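Local coordinates for protein beta sliding clamp (Borrelia burgdorferi, PDB 6DJ8) that probably forms a ring-shaped head-to-tail homodimer around DNA that tethers DNA polymerases and other proteins to it and makes them processive, at residues Asn24-Ala29 / Asn85-Val90. Numbering follows the deposited sequence.
Sequences NEIEKA and NFYDAV
Glu27 lays its methylene groups against the Tyr87 ring and uses its OE1 for a hydrogen bond with NE2 of His230, on helix 223-231 in the central domain. The polar end of Glu27 is thus held from beyond this helix pair, and no hydrogen bond joins the two segments. Glu27 CB sits 3.7 Å from Tyr87 CE1, and Glu27 CG is likewise 3.7 Å from Tyr87 OH. The two side chains run side by side in the same direction. A bend at chi2 (-86°) leads the Glu27 carboxylate away from helix 83-92; its plane stands 56° from that of the tyrosine ring.

Ile26 fills the middle of the interface and divides its branches between neighbouring aromatics. Its CD1 lies over one face of the Phe86 ring, displaced toward one side: it is 3.4 Å from both Phe86 CD2 and CE2, but 4.0 Å from Phe86 CG. The same methyl touches Val90 CG2 at 3.9 Å. With chi1 at -70°, the Ile26 CG2 branch takes the place opposite the backbone N and meets Tyr87 CB at 3.7 Å, while CG1 is carried to the phenylalanine. Ile26 and Tyr87 also have the closest pair of CA atoms, 6.2 Å apart.

Phe86 and Val90, one turn apart, extend the apolar seam to Ile22, a turn before Ile26. On another side of helix 83-92, Asn85 and Asp88 pack against Arg324 and Ala89 against Tyr297 of the second subunit, placing this helix at the dimer interface. The segment axes approach to 9.7 Å and run nearly antiparallel. A pair of helices like this one, within the N-terminal domain, is characteristic of the DNA-clamp fold, in which paired helices line the inside of a ring whose outer layer is beta sheet.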
ATOM      1  N   ASN A  24      -6.834   8.983 -18.088  1.00 34.84           N
ATOM      2  CA  ASN A  24      -7.966   8.631 -17.229  1.00 36.87           C
ATOM      3  C   ASN A  24      -8.856   7.579 -17.882  1.00 34.37           C
ATOM      4  O   ASN A  24      -9.287   6.624 -17.223  1.00 35.15           O
ATOM      5  CB  ASN A  24      -8.781   9.881 -16.896  1.00 37.43           C
ATOM      6  CG  ASN A  24      -8.045  10.823 -15.961  1.00 48.51           C
ATOM      7  OD1 ASN A  24      -7.136  10.412 -15.232  1.00 49.80           O
ATOM      8  ND2 ASN A  24      -8.431  12.095 -15.979  1.00 46.62           N
ATOM      9  N   GLU A  25      -9.133   7.729 -19.180  1.00 36.57           N
ATOM     10  CA  GLU A  25     -10.049   6.798 -19.840  1.00 30.86           C
ATOM     11  C   GLU A  25      -9.425   5.421 -19.982  1.00 33.66           C
ATOM     12  O   GLU A  25     -10.126   4.411 -19.883  1.00 29.67           O
ATOM     13  CB  GLU A  25     -10.468   7.332 -21.209  1.00 30.05           C
ATOM     14  CG  GLU A  25     -11.171   8.682 -21.185  1.00 37.15           C
ATOM     15  CD  GLU A  25     -12.499   8.693 -20.398  1.00 43.74           C
ATOM     16  OE1 GLU A  25     -12.944   7.643 -19.881  1.00 37.89           O
ATOM     17  OE2 GLU A  25     -13.102   9.779 -20.315  1.00 41.12           O
ATOM     18  N   ILE A  26      -8.106   5.349 -20.218  1.00 33.89           N
ATOM     19  CA  ILE A  26      -7.468   4.040 -20.265  1.00 29.40           C
ATOM     20  C   ILE A  26      -7.522   3.381 -18.890  1.00 30.51           C
ATOM     21  O   ILE A  26      -7.754   2.172 -18.766  1.00 31.42           O
ATOM     22  CB  ILE A  26      -6.006   4.153 -20.752  1.00 31.75           C
ATOM     23  CG1 ILE A  26      -5.919   4.520 -22.226  1.00 31.94           C
ATOM     24  CG2 ILE A  26      -5.301   2.841 -20.545  1.00 31.68           C
ATOM     25  CD1 ILE A  26      -4.499   5.054 -22.564  1.00 37.67           C
ATOM     26  N   GLU A  27      -7.240   4.152 -17.842  1.00 32.97           N
ATOM     27  CA  GLU A  27      -7.304   3.615 -16.486  1.00 37.01           C
ATOM     28  C   GLU A  27      -8.684   3.039 -16.201  1.00 33.29           C
ATOM     29  O   GLU A  27      -8.804   1.932 -15.663  1.00 33.84           O
ATOM     30  CB  GLU A  27      -6.939   4.714 -15.478  1.00 35.22           C
ATOM     31  CG  GLU A  27      -6.728   4.250 -14.046  1.00 46.85           C
ATOM     32  CD  GLU A  27      -8.030   4.183 -13.268  1.00 62.27           C
ATOM     33  OE1 GLU A  27      -8.992   4.888 -13.649  1.00 64.43           O
ATOM     34  OE2 GLU A  27      -8.096   3.416 -12.284  1.00 74.77           O
ATOM     35  N   LYS A  28      -9.735   3.756 -16.606  1.00 32.22           N
ATOM     36  CA  LYS A  28     -11.096   3.265 -16.415  1.00 37.36           C
ATOM     37  C   LYS A  28     -11.338   2.007 -17.229  1.00 36.93           C
ATOM     38  O   LYS A  28     -11.772   0.985 -16.687  1.00 37.36           O
ATOM     39  CB  LYS A  28     -12.100   4.355 -16.809  1.00 39.58           C
ATOM     40  CG  LYS A  28     -12.164   5.505 -15.802  1.00 36.55           C
ATOM     41  CD  LYS A  28     -12.938   6.672 -16.368  1.00 39.66           C
ATOM     42  CE  LYS A  28     -12.918   7.856 -15.407  1.00 51.63           C
ATOM     43  NZ  LYS A  28     -13.860   8.938 -15.823  1.00 57.21           N
ATOM     44  N   ALA A  29     -11.018   2.047 -18.533  1.00 39.02           N
ATOM     45  CA  ALA A  29     -11.347   0.929 -19.418  1.00 36.09           C
ATOM     46  C   ALA A  29     -10.650  -0.348 -18.974  1.00 38.53           C
ATOM     47  O   ALA A  29     -11.234  -1.436 -19.026  1.00 33.74           O
ATOM     48  CB  ALA A  29     -10.970   1.262 -20.870  1.00 30.45           C
ATOM     49  N   ASN A  85       0.536  -1.839 -21.049  1.00 39.90           N
ATOM     50  CA  ASN A  85       1.614  -1.116 -21.722  1.00 35.78           C
ATOM     51  C   ASN A  85       1.145   0.247 -22.216  1.00 34.37           C
ATOM     52  O   ASN A  85       1.861   1.244 -22.079  1.00 38.01           O
ATOM     53  CB  ASN A  85       2.166  -1.934 -22.886  1.00 36.47           C
ATOM     54  CG  ASN A  85       2.928  -3.153 -22.427  1.00 41.30           C
ATOM     55  OD1 ASN A  85       3.212  -3.306 -21.240  1.00 37.61           O
ATOM     56  ND2 ASN A  85       3.271  -4.028 -23.367  1.00 45.70           N
ATOM     57  N   PHE A  86      -0.055   0.309 -22.790  1.00 35.61           N
ATOM     58  CA  PHE A  86      -0.557   1.578 -23.300  1.00 31.44           C
ATOM     59  C   PHE A  86      -0.727   2.581 -22.174  1.00 31.64           C
ATOM     60  O   PHE A  86      -0.382   3.758 -22.317  1.00 36.75           O
ATOM     61  CB  PHE A  86      -1.893   1.351 -24.019  1.00 32.21           C
ATOM     62  CG  PHE A  86      -2.340   2.514 -24.844  1.00 34.36           C
ATOM     63  CD1 PHE A  86      -1.420   3.340 -25.464  1.00 35.57           C
ATOM     64  CD2 PHE A  86      -3.690   2.798 -24.981  1.00 33.98           C
ATOM     65  CE1 PHE A  86      -1.832   4.417 -26.222  1.00 31.33           C
ATOM     66  CE2 PHE A  86      -4.106   3.867 -25.745  1.00 38.00           C
ATOM     67  CZ  PHE A  86      -3.168   4.682 -26.365  1.00 35.18           C
ATOM     68  N   TYR A  87      -1.279   2.131 -21.047  1.00 32.83           N
ATOM     69  CA  TYR A  87      -1.390   2.991 -19.877  1.00 33.19           C
ATOM     70  C   TYR A  87      -0.018   3.475 -19.424  1.00 34.97           C
ATOM     71  O   TYR A  87       0.160   4.653 -19.092  1.00 34.31           O
ATOM     72  CB  TYR A  87      -2.087   2.229 -18.746  1.00 34.51           C
ATOM     73  CG  TYR A  87      -2.363   3.060 -17.520  1.00 36.72           C
ATOM     74  CD1 TYR A  87      -3.145   4.201 -17.606  1.00 33.57           C
ATOM     75  CD2 TYR A  87      -1.848   2.708 -16.272  1.00 45.43           C
ATOM     76  CE1 TYR A  87      -3.417   4.980 -16.489  1.00 40.94           C
ATOM     77  CE2 TYR A  87      -2.116   3.487 -15.133  1.00 43.94           C
ATOM     78  CZ  TYR A  87      -2.909   4.618 -15.261  1.00 45.32           C
ATOM     79  OH  TYR A  87      -3.202   5.406 -14.178  1.00 51.41           O
ATOM     80  N   ASP A  88       0.959   2.572 -19.379  1.00 33.56           N
ATOM     81  CA  ASP A  88       2.302   2.976 -18.969  1.00 35.09           C
ATOM     82  C   ASP A  88       2.861   4.039 -19.902  1.00 32.33           C
ATOM     83  O   ASP A  88       3.437   5.039 -19.445  1.00 35.02           O
ATOM     84  CB  ASP A  88       3.215   1.757 -18.924  1.00 32.90           C
ATOM     85  CG  ASP A  88       2.961   0.896 -17.703  1.00 37.42           C
ATOM     86  OD1 ASP A  88       2.226   1.348 -16.804  1.00 38.95           O
ATOM     87  OD2 ASP A  88       3.481  -0.235 -17.646  1.00 43.48           O
ATOM     88  N   ALA A  89       2.657   3.865 -21.213  1.00 32.73           N
ATOM     89  CA  ALA A  89       3.146   4.836 -22.187  1.00 30.50           C
ATOM     90  C   ALA A  89       2.593   6.221 -21.898  1.00 34.73           C
ATOM     91  O   ALA A  89       3.332   7.213 -21.861  1.00 31.27           O
ATOM     92  CB  ALA A  89       2.774   4.383 -23.603  1.00 30.40           C
ATOM     93  N   VAL A  90       1.282   6.308 -21.692  1.00 30.59           N
ATOM     94  CA  VAL A  90       0.658   7.601 -21.477  1.00 31.15           C
ATOM     95  C   VAL A  90       1.078   8.195 -20.123  1.00 32.37           C
ATOM     96  O   VAL A  90       1.246   9.413 -19.990  1.00 37.90           O
ATOM     97  CB  VAL A  90      -0.871   7.429 -21.622  1.00 39.44           C
ATOM     98  CG1 VAL A  90      -1.603   8.634 -21.119  1.00 41.10           C
ATOM     99  CG2 VAL A  90      -1.213   7.108 -23.103  1.00 33.21           C
TER